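Local coordinates for protein colicin-B (Escherichia coli, PDB 1RH1) that kills Escherichia coli and its close relatives by forming channels that depolarise the cytoplasmic membrane and dissipate cellular energy, at residues V332-G337 with K343-S348. Residues are numbered along the deposited sequence; the frame is centred on the assembly and turned at random.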
loop_
_atom_site.group_PDB
_atom_site.type_symbol
_atom_site.label_atom_id
_atom_site.label_comp_id
_atom_site.label_asym_id
_atom_site.label_seq_id
_atom_site.Cartn_x
_atom_site.Cartn_y
_atom_site.Cartn_z
ATOM N N VAL A 332 -21.377 19.482 21.288
ATOM C CA VAL A 332 -21.212 19.927 22.671
ATOM C C VAL A 332 -20.886 21.408 22.680
ATOM O O VAL A 332 -21.441 22.205 23.423
ATOM C CB VAL A 332 -20.071 19.088 23.329
ATOM C CG1 VAL A 332 -19.479 19.734 24.588
ATOM C CG2 VAL A 332 -20.668 17.737 23.686
ATOM N N GLY A 333 -19.999 21.769 21.766
ATOM C CA GLY A 333 -19.586 23.140 21.578
ATOM C C GLY A 333 -20.781 23.993 21.237
ATOM O O GLY A 333 -20.982 25.011 21.887
ATOM N N ASP A 334 -21.585 23.537 20.270
ATOM C CA ASP A 334 -22.783 24.241 19.883
ATOM C C ASP A 334 -23.731 24.322 21.067
ATOM O O ASP A 334 -23.964 25.464 21.461
ATOM C CB ASP A 334 -23.458 23.536 18.692
ATOM C CG ASP A 334 -22.777 23.680 17.315
ATOM O OD1 ASP A 334 -23.145 22.952 16.395
ATOM O OD2 ASP A 334 -21.891 24.514 17.119
ATOM N N LYS A 335 -24.205 23.222 21.703
ATOM C CA LYS A 335 -25.102 23.233 22.873
ATOM C C LYS A 335 -24.623 24.046 24.066
ATOM O O LYS A 335 -25.310 24.946 24.540
ATOM C CB LYS A 335 -25.364 21.812 23.368
ATOM C CG LYS A 335 -26.142 21.603 24.685
ATOM C CD LYS A 335 -26.562 20.137 24.747
ATOM C CE LYS A 335 -27.588 19.764 25.821
ATOM N NZ LYS A 335 -27.022 19.625 27.155
ATOM N N VAL A 336 -23.444 23.769 24.599
ATOM C CA VAL A 336 -22.930 24.562 25.703
ATOM C C VAL A 336 -22.691 25.980 25.197
ATOM O O VAL A 336 -22.974 26.937 25.893
ATOM C CB VAL A 336 -21.643 23.863 26.213
ATOM C CG1 VAL A 336 -21.018 24.632 27.335
ATOM C CG2 VAL A 336 -21.991 22.497 26.768
ATOM N N GLY A 337 -22.287 26.132 23.942
ATOM C CA GLY A 337 -22.020 27.414 23.321
ATOM C C GLY A 337 -23.158 28.417 23.419
ATOM O O GLY A 337 -22.898 29.475 24.003
ATOM N N LYS A 343 -16.733 32.080 22.493
ATOM C CA LYS A 343 -15.334 31.827 22.809
ATOM C C LYS A 343 -15.202 30.358 23.272
ATOM O O LYS A 343 -14.172 29.689 23.080
ATOM C CB LYS A 343 -14.926 32.816 23.887
ATOM C CG LYS A 343 -13.576 33.473 23.609
ATOM C CD LYS A 343 -13.440 34.907 24.151
ATOM C CE LYS A 343 -13.405 35.056 25.682
ATOM N NZ LYS A 343 -14.649 34.726 26.374
ATOM N N TYR A 344 -16.309 29.849 23.852
ATOM C CA TYR A 344 -16.436 28.453 24.201
ATOM C C TYR A 344 -16.588 27.706 22.887
ATOM O O TYR A 344 -15.807 26.784 22.700
ATOM C CB TYR A 344 -17.658 28.183 25.071
ATOM C CG TYR A 344 -17.734 26.706 25.425
ATOM C CD1 TYR A 344 -16.922 26.208 26.440
ATOM C CD2 TYR A 344 -18.559 25.838 24.698
ATOM C CE1 TYR A 344 -16.921 24.842 26.728
ATOM C CE2 TYR A 344 -18.553 24.474 24.977
ATOM C CZ TYR A 344 -17.731 23.991 25.991
ATOM O OH TYR A 344 -17.707 22.648 26.270
ATOM N N LYS A 345 -17.513 28.027 21.970
ATOM C CA LYS A 345 -17.633 27.348 20.674
ATOM C C LYS A 345 -16.333 27.139 19.877
ATOM O O LYS A 345 -16.098 26.092 19.262
ATOM C CB LYS A 345 -18.573 28.105 19.735
ATOM C CG LYS A 345 -20.041 28.083 20.052
ATOM C CD LYS A 345 -20.784 28.496 18.796
ATOM C CE LYS A 345 -22.295 28.339 18.999
ATOM N NZ LYS A 345 -22.812 29.273 19.986
ATOM N N ALA A 346 -15.484 28.177 19.906
ATOM C CA ALA A 346 -14.209 28.219 19.202
ATOM C C ALA A 346 -13.173 27.243 19.705
ATOM O O ALA A 346 -12.382 26.699 18.925
ATOM C CB ALA A 346 -13.614 29.596 19.309
ATOM N N LEU A 347 -13.182 27.086 21.046
ATOM C CA LEU A 347 -12.366 26.082 21.721
ATOM C C LEU A 347 -12.842 24.710 21.253
ATOM O O LEU A 347 -12.015 23.972 20.745
ATOM C CB LEU A 347 -12.518 26.207 23.229
ATOM C CG LEU A 347 -11.860 25.166 24.114
ATOM C CD1 LEU A 347 -10.355 25.284 24.117
ATOM C CD2 LEU A 347 -12.349 25.394 25.507
ATOM N N SER A 348 -14.118 24.323 21.331
ATOM C CA SER A 348 -14.573 23.057 20.787
ATOM C C SER A 348 -14.131 22.831 19.355
ATOM O O SER A 348 -13.711 21.706 19.091
ATOM C CB SER A 348 -16.075 22.964 20.838
ATOM O OG SER A 348 -16.422 22.834 22.208
#
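Y344 lays its ring against V336, whose CG1 stands over one face, 3.7 Å from the ring centroid and 24° off the normal, a CH-pi contact. The tyrosine CG is anti to the backbone N (chi1 -179°), which sends the ring across to the opposing helix as a knob among V332, G333, V336 and G337. Y344 OH lies 3.8 Å from V332 CG1 and hydrogen-bonds to the carbonyl of G486 on helix 479-495. With no side chains on G333 and G337 to collide with S348 and K345, the backbones close in: the nearly antiparallel segment axes approach to 8.3 Å, with G333 CA 4.7 Å from K345 CA. S348 sets OG 3.2 Å from G333 CA, its CB also against that CA. The K345 chain runs along the backbone of G333 and G337, its CG 3.7 Å from G333 O. A bend at its last torsion brings the ammonium group against the G337 backbone, while its salt bridge is to D342, just before the segment. This is a tight helical hairpin in the pore-forming domain, joining the end of helix 291-340 to helix 342-357. No hydrogen bond links the segments, so their union rests on van der Waals packing.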